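Local coordinates for protein aldehyde reductase YahK (PDB 1UUF) that catalyses the zinc-dependent, NADPH-preferring reduction of a wide range of aldehydes to their alcohols, at residues D249-H254 / T275-R280; V201-L206 / E232-L237; G107-S112 / G315-T320; R188-G193 / A308-M313; M209-A214 / V221-T226. All blocks are in the same frame, centred on the assembly; numbering follows the deposited sequence.

Contact 1 (D249-H254 / T275-R280); sequences DEMAAH and TTLLKR
Leu277 pushes its forked end against Met251 and the backbone around His254, and no hydrogen bond joins the two segments. The tight part lies at the two methyls. CD2 of Leu277 sits 3.4 Å from Met251 O, an oxygen that accepts a 3.0 Å hydrogen bond from His254 N. The other methyl, Leu277 CD1, rests 3.9 Å from Met251 CE. Bends at chi2 (-73°) and chi3 (-92°) swing the methionine tip round to this methyl, and the two side chains cross at about a right angle. His254 gives little but its backbone: its O lies 3.8 Å from Leu277 CD2, while the ring leads off to Lys197. The far side is loose. Ala252 and Ala253 point away from Leu277 and are exposed. Replacing Leu277 by alanine would probably open a gap beside Met251 and leave its thioether end less firmly held. The type I turn Thr275-Leu278 presents the leucine, and backbone bonds from Leu277 to Ser257 and Phe258 anchor it. The contact thus joins the end of helix 248-252 to the turn leading into strand 278-279, two peripheral connections of the Rossmann-type domain of zinc-containing alcohol dehydrogenases.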
# COMPACT_ATOMS: atom_id res chain seq x y z
N ASP A 249 1.61 -20.13 -16.33
CA ASP A 249 0.26 -20.47 -16.75
C ASP A 249 -0.70 -20.50 -15.56
O ASP A 249 -1.82 -20.01 -15.65
CB ASP A 249 0.26 -21.83 -17.46
CG ASP A 249 1.08 -21.81 -18.73
OD1 ASP A 249 0.75 -21.02 -19.64
OD2 ASP A 249 2.05 -22.59 -18.82
N GLU A 250 -0.25 -21.07 -14.45
CA GLU A 250 -1.09 -21.14 -13.25
C GLU A 250 -1.34 -19.73 -12.70
O GLU A 250 -2.46 -19.41 -12.30
CB GLU A 250 -0.43 -22.02 -12.19
CG GLU A 250 -0.44 -23.50 -12.53
CD GLU A 250 0.19 -24.36 -11.44
OE1 GLU A 250 -0.21 -24.22 -10.27
OE2 GLU A 250 1.07 -25.18 -11.77
N MET A 251 -0.31 -18.90 -12.69
CA MET A 251 -0.44 -17.53 -12.19
C MET A 251 -1.38 -16.70 -13.07
O MET A 251 -2.24 -15.98 -12.56
CB MET A 251 0.94 -16.86 -12.14
CG MET A 251 1.86 -17.44 -11.09
SD MET A 251 1.37 -16.96 -9.43
CE MET A 251 2.32 -15.49 -9.21
N ALA A 252 -1.21 -16.82 -14.38
CA ALA A 252 -2.03 -16.07 -15.33
C ALA A 252 -3.52 -16.32 -15.18
O ALA A 252 -4.34 -15.44 -15.47
CB ALA A 252 -1.59 -16.39 -16.76
N ALA A 253 -3.89 -17.51 -14.71
CA ALA A 253 -5.29 -17.85 -14.54
C ALA A 253 -5.97 -17.04 -13.43
O ALA A 253 -7.19 -17.06 -13.30
CB ALA A 253 -5.42 -19.34 -14.25
N HIS A 254 -5.17 -16.33 -12.64
CA HIS A 254 -5.71 -15.54 -11.53
C HIS A 254 -5.45 -14.04 -11.68
O HIS A 254 -5.54 -13.29 -10.70
CB HIS A 254 -5.11 -16.02 -10.21
CG HIS A 254 -5.44 -17.45 -9.89
ND1 HIS A 254 -6.62 -17.81 -9.29
CD2 HIS A 254 -4.76 -18.60 -10.12
CE1 HIS A 254 -6.66 -19.13 -9.15
NE2 HIS A 254 -5.54 -19.63 -9.65
N THR A 275 1.43 -8.68 -7.61
CA THR A 275 0.72 -7.41 -7.70
C THR A 275 -0.29 -7.44 -8.85
O THR A 275 -1.40 -6.93 -8.73
CB THR A 275 1.70 -6.24 -7.89
OG1 THR A 275 2.55 -6.15 -6.74
CG2 THR A 275 0.95 -4.93 -8.06
N THR A 276 0.09 -8.07 -9.95
CA THR A 276 -0.81 -8.15 -11.10
C THR A 276 -2.00 -9.06 -10.85
O THR A 276 -2.96 -9.06 -11.63
CB THR A 276 -0.08 -8.63 -12.37
OG1 THR A 276 0.37 -9.97 -12.18
CG2 THR A 276 1.11 -7.74 -12.66
N LEU A 277 -1.96 -9.84 -9.77
CA LEU A 277 -3.06 -10.74 -9.43
C LEU A 277 -4.13 -10.03 -8.59
O LEU A 277 -5.20 -10.58 -8.33
CB LEU A 277 -2.55 -11.95 -8.64
CG LEU A 277 -1.39 -12.75 -9.23
CD1 LEU A 277 -1.15 -13.98 -8.35
CD2 LEU A 277 -1.70 -13.17 -10.66
N LEU A 278 -3.83 -8.80 -8.17
CA LEU A 278 -4.77 -8.02 -7.36
C LEU A 278 -5.82 -7.28 -8.17
O LEU A 278 -5.52 -6.75 -9.24
CB LEU A 278 -4.00 -6.99 -6.53
CG LEU A 278 -3.02 -7.48 -5.47
CD1 LEU A 278 -2.23 -6.28 -4.94
CD2 LEU A 278 -3.79 -8.16 -4.34
N LYS A 279 -7.04 -7.23 -7.65
CA LYS A 279 -8.12 -6.50 -8.31
C LYS A 279 -7.84 -5.02 -8.08
O LYS A 279 -6.93 -4.66 -7.32
CB LYS A 279 -9.46 -6.83 -7.67
CG LYS A 279 -9.93 -8.26 -7.85
CD LYS A 279 -11.09 -8.57 -6.92
CE LYS A 279 -12.28 -7.65 -7.15
NZ LYS A 279 -13.41 -7.99 -6.25
N ARG A 280 -8.62 -4.17 -8.73
CA ARG A 280 -8.48 -2.73 -8.55
C ARG A 280 -8.74 -2.47 -7.07
O ARG A 280 -9.65 -3.05 -6.48
CB ARG A 280 -9.51 -2.00 -9.42
CG ARG A 280 -9.54 -0.48 -9.23
CD ARG A 280 -10.60 -0.06 -8.22
NE ARG A 280 -11.94 -0.40 -8.68
CZ ARG A 280 -13.05 -0.19 -7.97
NH1 ARG A 280 -12.97 0.37 -6.77
NH2 ARG A 280 -14.23 -0.53 -8.46

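Contact 2 (V201-L206 / E232-L237); sequences VGIGGL and EAAKAL
Ile203 makes every contact here, reaching from a glycine-rich turn to one side of helix 231-237 with both of its branches. At chi1 -42° the longer branch, CG1, stands beside the backbone N, and CG2 lies anti to that N. This splits the work between the branches. CG2 meets Leu237 CD1 at 3.8 Å. The other branch turns again at chi2 (-65°), and its end, CD1, comes 4.0 Å from Ala234 CB. Leu237 runs alongside Ile203 in the opposite sense, and only its CD1 methyl does the touching. Ala234 is small enough to let the isoleucine come close to the helix. The same CD1 of Ile203 also packs 3.8 Å from Ile211 CD1, on the helix that follows the turn. The contact is purely apolar, and the backbone O of Ile203 is taken by Lys230 NZ. Gly202 just before it has a positive phi; at its backbone angles a side chain would press on the carbonyl O of Val201. Its N is probably bonded to Phe224 O on the neighbouring strand. The segment carries the first glycines of a GxGxxG sequence between strand 197-201 and helix 205-216, consistent with the dinucleotide-binding turn of a Rossmann fold.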
# COMPACT_ATOMS: atom_id res chain seq x y z
N VAL A 201 0.52 -16.55 0.44
CA VAL A 201 1.78 -16.95 -0.16
C VAL A 201 2.69 -17.56 0.89
O VAL A 201 2.97 -16.93 1.91
CB VAL A 201 2.51 -15.75 -0.80
CG1 VAL A 201 3.73 -16.23 -1.57
CG2 VAL A 201 1.56 -14.99 -1.72
N GLY A 202 3.13 -18.79 0.65
CA GLY A 202 4.00 -19.46 1.59
C GLY A 202 3.26 -20.51 2.39
O GLY A 202 2.15 -20.27 2.87
N ILE A 203 3.87 -21.69 2.54
CA ILE A 203 3.25 -22.78 3.28
C ILE A 203 4.12 -23.20 4.46
O ILE A 203 4.41 -24.39 4.65
CB ILE A 203 3.01 -24.01 2.37
CG1 ILE A 203 2.49 -23.57 1.00
CG2 ILE A 203 1.99 -24.94 3.02
CD1 ILE A 203 1.12 -22.91 1.02
N GLY A 204 4.55 -22.22 5.25
CA GLY A 204 5.37 -22.50 6.41
C GLY A 204 4.58 -22.26 7.68
O GLY A 204 3.36 -22.40 7.68
N GLY A 205 5.27 -21.90 8.77
CA GLY A 205 4.59 -21.65 10.03
C GLY A 205 3.49 -20.60 9.90
O GLY A 205 2.36 -20.81 10.34
N LEU A 206 3.84 -19.46 9.31
CA LEU A 206 2.88 -18.38 9.12
C LEU A 206 1.86 -18.75 8.06
O LEU A 206 0.66 -18.55 8.24
CB LEU A 206 3.59 -17.10 8.68
CG LEU A 206 4.44 -16.37 9.72
CD1 LEU A 206 5.14 -15.19 9.06
CD2 LEU A 206 3.56 -15.88 10.85
N GLU A 232 -0.29 -30.67 -2.29
CA GLU A 232 -1.28 -31.45 -1.55
C GLU A 232 -1.40 -30.95 -0.11
O GLU A 232 -2.49 -30.91 0.45
CB GLU A 232 -0.91 -32.93 -1.55
CG GLU A 232 -1.16 -33.62 -2.87
CD GLU A 232 -2.61 -33.55 -3.29
OE1 GLU A 232 -3.48 -33.90 -2.46
OE2 GLU A 232 -2.88 -33.15 -4.44
N ALA A 233 -0.27 -30.57 0.47
CA ALA A 233 -0.24 -30.07 1.84
C ALA A 233 -1.11 -28.82 1.99
O ALA A 233 -1.81 -28.66 2.99
CB ALA A 233 1.19 -29.77 2.26
N ALA A 234 -1.04 -27.93 1.00
CA ALA A 234 -1.82 -26.69 1.02
C ALA A 234 -3.30 -27.01 0.96
O ALA A 234 -4.11 -26.38 1.64
CB ALA A 234 -1.41 -25.80 -0.14
N LYS A 235 -3.66 -27.98 0.13
CA LYS A 235 -5.06 -28.40 -0.00
C LYS A 235 -5.54 -28.90 1.35
O LYS A 235 -6.62 -28.52 1.83
CB LYS A 235 -5.17 -29.54 -1.02
CG LYS A 235 -5.05 -29.12 -2.46
CD LYS A 235 -6.29 -28.40 -2.92
CE LYS A 235 -6.30 -28.22 -4.43
NZ LYS A 235 -7.56 -27.59 -4.88
N ALA A 236 -4.74 -29.75 1.97
CA ALA A 236 -5.06 -30.33 3.27
C ALA A 236 -5.28 -29.28 4.36
O ALA A 236 -6.07 -29.50 5.28
CB ALA A 236 -3.95 -31.29 3.69
N LEU A 237 -4.60 -28.15 4.25
CA LEU A 237 -4.72 -27.07 5.23
C LEU A 237 -6.02 -26.28 5.09
O LEU A 237 -6.42 -25.55 6.00
CB LEU A 237 -3.53 -26.12 5.13
CG LEU A 237 -2.22 -26.61 5.75
CD1 LEU A 237 -1.05 -25.81 5.21
CD2 LEU A 237 -2.30 -26.50 7.27

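Contact 3 (G107-S112 / G315-T320); sequences GCIVDS and GGIPET
Ile109 and Ile317 have the nearest CA atoms across the two segments, 8.2 Å apart, so the Ile109 side chain spans the gap, to a backbone oxygen and to a side chain, and no hydrogen bond crosses it. Ile109 points toward the other segment. Its CG1 branch lies beside the backbone N, and the extended chi2 (170°) carries CD1 to the front. That methyl lies 3.9 Å from Gly315 O. It also meets Ile317 CD1 at 4.4 Å, a fairly light end-to-end touch. Behind Ile317 the start of helix 317-330 is firmly fixed. Gly316 is the N-cap residue, and its O is gripped twice by Thr320: by OG1 at 2.7 Å and by N at 3.1 Å, from opposite faces of the carbonyl plane. Glu124 OE1 binds Ile317 N at the same helix start. Beyond Ile109 lies a classic beta bulge, Val110 and Asp111 both facing Thr131. The contact ties the GroES-like catalytic domain to the Rossmann-type, coenzyme-binding domain of this family beside the four-cysteine zinc lobe; the side chain of Ile109 is about 7 Å from that of Cys127, one of its ligands.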
# COMPACT_ATOMS: atom_id res chain seq x y z
N GLY A 107 2.01 -13.35 24.14
CA GLY A 107 2.57 -13.26 22.80
C GLY A 107 3.88 -12.50 22.77
O GLY A 107 4.74 -12.69 23.63
N CYS A 108 4.03 -11.63 21.77
CA CYS A 108 5.26 -10.86 21.59
C CYS A 108 5.37 -9.60 22.45
O CYS A 108 6.44 -9.01 22.54
CB CYS A 108 5.40 -10.43 20.13
SG CYS A 108 5.48 -11.79 18.96
N ILE A 109 4.26 -9.22 23.08
CA ILE A 109 4.20 -8.01 23.91
C ILE A 109 4.00 -8.28 25.39
O ILE A 109 3.10 -9.04 25.76
CB ILE A 109 3.02 -7.11 23.49
CG1 ILE A 109 3.01 -6.92 21.97
CG2 ILE A 109 3.09 -5.78 24.22
CD1 ILE A 109 1.75 -6.26 21.46
N VAL A 110 4.82 -7.67 26.24
CA VAL A 110 4.64 -7.82 27.69
C VAL A 110 4.34 -6.47 28.35
O VAL A 110 3.97 -6.43 29.52
CB VAL A 110 5.86 -8.48 28.38
CG1 VAL A 110 5.93 -9.96 28.00
CG2 VAL A 110 7.15 -7.77 28.00
N ASP A 111 4.48 -5.38 27.60
CA ASP A 111 4.16 -4.05 28.12
C ASP A 111 4.18 -3.00 27.01
O ASP A 111 4.70 -3.24 25.92
CB ASP A 111 5.16 -3.66 29.23
CG ASP A 111 4.52 -2.77 30.30
OD1 ASP A 111 3.37 -2.33 30.11
OD2 ASP A 111 5.19 -2.50 31.33
N SER A 112 3.58 -1.85 27.28
CA SER A 112 3.57 -0.74 26.33
C SER A 112 3.34 0.54 27.13
O SER A 112 3.08 0.48 28.34
CB SER A 112 2.48 -0.93 25.26
OG SER A 112 1.17 -0.89 25.81
N GLY A 315 -0.33 -8.33 16.36
CA GLY A 315 -1.61 -7.67 16.56
C GLY A 315 -1.67 -7.11 17.96
O GLY A 315 -0.83 -7.45 18.79
N GLY A 316 -2.63 -6.23 18.21
CA GLY A 316 -2.77 -5.65 19.54
C GLY A 316 -3.33 -6.70 20.47
O GLY A 316 -3.73 -7.78 20.03
N ILE A 317 -3.40 -6.40 21.77
CA ILE A 317 -3.91 -7.39 22.70
C ILE A 317 -5.39 -7.72 22.49
O ILE A 317 -5.77 -8.89 22.43
CB ILE A 317 -3.67 -6.97 24.17
CG1 ILE A 317 -2.18 -6.71 24.40
CG2 ILE A 317 -4.13 -8.08 25.11
CD1 ILE A 317 -1.29 -7.93 24.19
N PRO A 318 -6.26 -6.70 22.38
CA PRO A 318 -7.68 -6.98 22.18
C PRO A 318 -7.94 -7.94 21.01
O PRO A 318 -8.75 -8.86 21.14
CB PRO A 318 -8.28 -5.60 21.94
CG PRO A 318 -7.43 -4.73 22.80
CD PRO A 318 -6.04 -5.25 22.52
N GLU A 319 -7.26 -7.73 19.89
CA GLU A 319 -7.47 -8.59 18.74
C GLU A 319 -6.88 -9.98 18.96
O GLU A 319 -7.39 -10.96 18.43
CB GLU A 319 -6.88 -7.98 17.47
CG GLU A 319 -7.16 -8.81 16.23
CD GLU A 319 -6.79 -8.10 14.95
OE1 GLU A 319 -5.65 -7.61 14.85
OE2 GLU A 319 -7.65 -8.02 14.04
N THR A 320 -5.79 -10.06 19.72
CA THR A 320 -5.18 -11.35 20.00
C THR A 320 -6.19 -12.15 20.82
O THR A 320 -6.35 -13.35 20.62
CB THR A 320 -3.86 -11.19 20.80
OG1 THR A 320 -2.98 -10.34 20.07
CG2 THR A 320 -3.18 -12.54 20.98

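Contact 4 (R188-G193 / A308-M313); sequences RHWQAG and AIAGSM
Trp190 brings the benzene part of its indole up to Ala310, an apolar contact between the end of helix 176-189 and the strand 308-311, outermost in this chain's parallel Rossmann-type sheet. The backbones are far apart, with the CA atoms of Trp190 and Ala310 10.5 Å from each other. The large ring spans that distance. Its CG is anti to the carbonyl carbon (chi1 -83°), which sends the six-membered ring toward the strand. Ala310 points its methyl back at it, and the small alanine lets the indole come in close. The ring has further cover within the sheet. It packs on Thr283 and Thr285 of strand 282-286, and meets Phe260 with the ring planes only about 10° apart.

The helix ends in a Schellman motif just where the tryptophan leaves it. Gln191, with positive phi, is the C-prime residue; its N bonds to Arg188 O at 3.0 Å, and Ala192 N bonds to Leu187 O. On its outer edge strand 308-311 pairs antiparallel with a strand of the second subunit, so the sheet continues through the dimer and Trp190 packs right beside that interface. At the ring, Ala310 CB lies obliquely, 3.7 Å from Trp190 CZ2 and 3.9 Å from Trp190 CH2, while Gly311 O comes up near the ring plane at the edge, 4.3 Å from Trp190 CH2.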
# COMPACT_ATOMS: atom_id res chain seq x y z
N ARG A 188 -8.18 -9.75 9.08
CA ARG A 188 -9.31 -8.99 9.60
C ARG A 188 -9.24 -7.54 9.11
O ARG A 188 -10.25 -6.97 8.69
CB ARG A 188 -9.34 -8.99 11.13
CG ARG A 188 -9.78 -10.31 11.76
CD ARG A 188 -11.17 -10.73 11.28
NE ARG A 188 -11.72 -11.81 12.09
CZ ARG A 188 -12.79 -12.53 11.75
NH1 ARG A 188 -13.42 -12.29 10.61
NH2 ARG A 188 -13.23 -13.49 12.56
N HIS A 189 -8.05 -6.94 9.16
CA HIS A 189 -7.91 -5.55 8.73
C HIS A 189 -8.33 -5.33 7.28
O HIS A 189 -8.97 -4.33 6.97
CB HIS A 189 -6.47 -5.07 8.92
CG HIS A 189 -6.33 -3.58 8.85
ND1 HIS A 189 -5.60 -2.94 7.87
CD2 HIS A 189 -6.84 -2.60 9.64
CE1 HIS A 189 -5.66 -1.64 8.06
NE2 HIS A 189 -6.41 -1.40 9.12
N TRP A 190 -7.97 -6.26 6.41
CA TRP A 190 -8.34 -6.13 5.00
C TRP A 190 -9.62 -6.89 4.68
O TRP A 190 -9.90 -7.25 3.54
CB TRP A 190 -7.17 -6.53 4.11
CG TRP A 190 -6.19 -5.38 3.94
CD1 TRP A 190 -6.31 -4.33 3.07
CD2 TRP A 190 -5.02 -5.12 4.72
NE1 TRP A 190 -5.27 -3.44 3.26
CE2 TRP A 190 -4.47 -3.90 4.27
CE3 TRP A 190 -4.38 -5.80 5.77
CZ2 TRP A 190 -3.31 -3.35 4.82
CZ3 TRP A 190 -3.22 -5.25 6.32
CH2 TRP A 190 -2.70 -4.04 5.84
N GLN A 191 -10.39 -7.13 5.74
CA GLN A 191 -11.71 -7.76 5.69
C GLN A 191 -11.90 -9.05 4.91
O GLN A 191 -12.81 -9.15 4.08
CB GLN A 191 -12.71 -6.71 5.20
CG GLN A 191 -12.44 -5.32 5.76
CD GLN A 191 -13.46 -4.29 5.35
OE1 GLN A 191 -13.22 -3.09 5.46
NE2 GLN A 191 -14.62 -4.75 4.89
N ALA A 192 -11.06 -10.04 5.18
CA ALA A 192 -11.19 -11.33 4.51
C ALA A 192 -12.48 -11.96 5.00
O ALA A 192 -12.81 -11.87 6.18
CB ALA A 192 -10.01 -12.23 4.86
N GLY A 193 -13.24 -12.58 4.10
CA GLY A 193 -14.49 -13.20 4.50
C GLY A 193 -15.28 -13.70 3.32
O GLY A 193 -14.77 -13.70 2.20
N ALA A 308 -2.03 -1.57 -3.77
CA ALA A 308 -1.09 -1.19 -2.73
C ALA A 308 -0.36 -2.38 -2.15
O ALA A 308 -0.84 -3.52 -2.20
CB ALA A 308 -1.83 -0.46 -1.61
N ILE A 309 0.83 -2.11 -1.62
CA ILE A 309 1.63 -3.13 -0.95
C ILE A 309 1.75 -2.57 0.46
O ILE A 309 2.11 -1.41 0.65
CB ILE A 309 3.03 -3.27 -1.57
CG1 ILE A 309 2.92 -3.66 -3.04
CG2 ILE A 309 3.83 -4.32 -0.80
CD1 ILE A 309 2.12 -4.91 -3.29
N ALA A 310 1.42 -3.39 1.45
CA ALA A 310 1.47 -2.94 2.83
C ALA A 310 2.21 -3.95 3.69
O ALA A 310 2.63 -5.00 3.22
CB ALA A 310 0.05 -2.74 3.37
N GLY A 311 2.38 -3.60 4.96
CA GLY A 311 3.04 -4.49 5.88
C GLY A 311 2.19 -4.57 7.13
O GLY A 311 1.29 -3.76 7.33
N SER A 312 2.46 -5.56 7.98
CA SER A 312 1.71 -5.71 9.22
C SER A 312 2.51 -6.60 10.15
O SER A 312 3.23 -7.49 9.69
CB SER A 312 0.35 -6.35 8.93
OG SER A 312 -0.40 -6.55 10.13
N MET A 313 2.44 -6.35 11.45
CA MET A 313 3.14 -7.21 12.39
C MET A 313 2.25 -7.54 13.58
O MET A 313 1.56 -6.66 14.12
CB MET A 313 4.48 -6.61 12.84
CG MET A 313 4.42 -5.29 13.55
SD MET A 313 6.05 -4.91 14.25
CE MET A 313 5.67 -4.99 16.01

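Contact 5 (M209-A214 / V221-T226); sequences MGIKLA and VVAFTT
Ile211, Ala214, Val221 and Ala223 meet without any flat group between them; the one ring in the two segments, Phe224, takes no part in their contact. It packs edge-to-face with Phe274 and meets Phe258 with the planes at about 55°. Its CE2 atom also touches Met251 SD and Leu277 CD1, both at 3.7 Å. The touching four residues belong to a beta-alpha-beta unit of the Rossmann-type fold, in which helix 205-216 packs back on strand 220-225. The axes of helix 209-214 and strand 221-225 come within 9.1 Å and run nearly antiparallel, at 172°. Val221 and Ala223, two apart on the strand, point toward the helix, and Val222 between them points away. On the helix, Ile211 and Ala214 lie three residues apart and so fall on one side. Ile211 reaches the strand with its long branch: chi2 is extended (174°), and this carries CD1 out to Ala223 CB at 3.7 Å. Its shorter branch is looser, with CG2 4.5 Å from Val221 CG1. Leu237 also packs on Ile211, and the contact stays wholly apolar. Ala214 is short, and the nearest CA pair is here, Ala214 to Val221 at 6.6 Å. The tightest spot is one methyl pair: Val221 CG2, beside its own backbone N, presses to 3.5 Å from Ala214 CB, closer than usual for two carbons.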
# COMPACT_ATOMS: atom_id res chain seq x y z
N MET A 209 -1.02 -21.06 9.07
CA MET A 209 -2.03 -20.40 9.90
C MET A 209 -2.87 -19.46 9.04
O MET A 209 -4.07 -19.31 9.26
CB MET A 209 -1.38 -19.59 11.03
CG MET A 209 -0.87 -20.42 12.20
SD MET A 209 -2.06 -21.65 12.79
CE MET A 209 -3.57 -20.69 12.94
N GLY A 210 -2.24 -18.84 8.05
CA GLY A 210 -2.96 -17.93 7.18
C GLY A 210 -4.04 -18.67 6.41
O GLY A 210 -5.16 -18.18 6.23
N ILE A 211 -3.72 -19.87 5.94
CA ILE A 211 -4.68 -20.68 5.20
C ILE A 211 -5.81 -21.13 6.13
O ILE A 211 -6.99 -20.97 5.80
CB ILE A 211 -3.99 -21.91 4.58
CG1 ILE A 211 -2.95 -21.44 3.56
CG2 ILE A 211 -5.02 -22.81 3.91
CD1 ILE A 211 -2.09 -22.55 2.99
N LYS A 212 -5.45 -21.68 7.28
CA LYS A 212 -6.44 -22.14 8.25
C LYS A 212 -7.41 -21.02 8.62
O LYS A 212 -8.64 -21.21 8.63
CB LYS A 212 -5.76 -22.61 9.53
CG LYS A 212 -5.11 -23.98 9.48
CD LYS A 212 -4.30 -24.19 10.76
CE LYS A 212 -3.75 -25.60 10.88
NZ LYS A 212 -4.75 -26.55 11.44
N LEU A 213 -6.87 -19.85 8.93
CA LEU A 213 -7.69 -18.72 9.35
C LEU A 213 -8.51 -18.10 8.23
O LEU A 213 -9.68 -17.78 8.43
CB LEU A 213 -6.81 -17.66 10.02
CG LEU A 213 -6.12 -18.14 11.30
CD1 LEU A 213 -5.16 -17.07 11.79
CD2 LEU A 213 -7.15 -18.46 12.37
N ALA A 214 -7.91 -17.92 7.06
CA ALA A 214 -8.64 -17.33 5.94
C ALA A 214 -9.80 -18.25 5.58
O ALA A 214 -10.89 -17.78 5.24
CB ALA A 214 -7.71 -17.16 4.74
N VAL A 221 -10.00 -19.24 -0.55
CA VAL A 221 -8.55 -19.18 -0.37
C VAL A 221 -7.70 -19.86 -1.43
O VAL A 221 -7.91 -21.02 -1.76
CB VAL A 221 -8.18 -19.78 1.00
CG1 VAL A 221 -6.68 -19.66 1.24
CG2 VAL A 221 -8.96 -19.08 2.10
N VAL A 222 -6.72 -19.12 -1.94
CA VAL A 222 -5.78 -19.65 -2.92
C VAL A 222 -4.40 -19.62 -2.28
O VAL A 222 -3.92 -18.55 -1.88
CB VAL A 222 -5.74 -18.81 -4.21
CG1 VAL A 222 -4.75 -19.42 -5.19
CG2 VAL A 222 -7.13 -18.75 -4.83
N ALA A 223 -3.77 -20.78 -2.15
CA ALA A 223 -2.44 -20.86 -1.57
C ALA A 223 -1.41 -20.88 -2.68
O ALA A 223 -1.62 -21.52 -3.71
CB ALA A 223 -2.31 -22.11 -0.71
N PHE A 224 -0.30 -20.19 -2.46
CA PHE A 224 0.78 -20.13 -3.44
C PHE A 224 2.04 -20.78 -2.88
O PHE A 224 2.47 -20.47 -1.76
CB PHE A 224 1.10 -18.68 -3.82
CG PHE A 224 -0.01 -17.98 -4.53
CD1 PHE A 224 -1.07 -17.42 -3.81
CD2 PHE A 224 0.00 -17.86 -5.91
CE1 PHE A 224 -2.11 -16.76 -4.48
CE2 PHE A 224 -1.03 -17.20 -6.58
CZ PHE A 224 -2.09 -16.65 -5.86
N THR A 225 2.64 -21.67 -3.66
CA THR A 225 3.87 -22.34 -3.26
C THR A 225 4.85 -22.25 -4.41
O THR A 225 4.46 -21.96 -5.54
CB THR A 225 3.62 -23.83 -2.96
OG1 THR A 225 4.83 -24.42 -2.46
CG2 THR A 225 3.19 -24.56 -4.22
N THR A 226 6.13 -22.48 -4.14
CA THR A 226 7.15 -22.42 -5.18
C THR A 226 7.58 -23.82 -5.63
O THR A 226 8.47 -23.96 -6.46
CB THR A 226 8.40 -21.65 -4.71
OG1 THR A 226 8.87 -22.20 -3.48
CG2 THR A 226 8.06 -20.18 -4.50

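Contact 3 opens first, at 107-112 in the GroES-like domain, and closes last, at 315-320. It encloses all the others and joins the two domains. Contact 4 opens next, at 188-193, and closes at 308-313, so it is nested directly inside contact 3 and spans most of the Rossmann-type domain. Within it, contact 2 runs from 201-206 to 232-237. Contact 5, from 209-214 to 221-226, closes a shorter loop inside contact 2, and the two share helix 205-216 and touch. Contact 1 follows in series, from 249-254 to 275-280, also inside contact 4. It meets contact 5 through Phe224 and contact 4 through Ile309. No two loops cross.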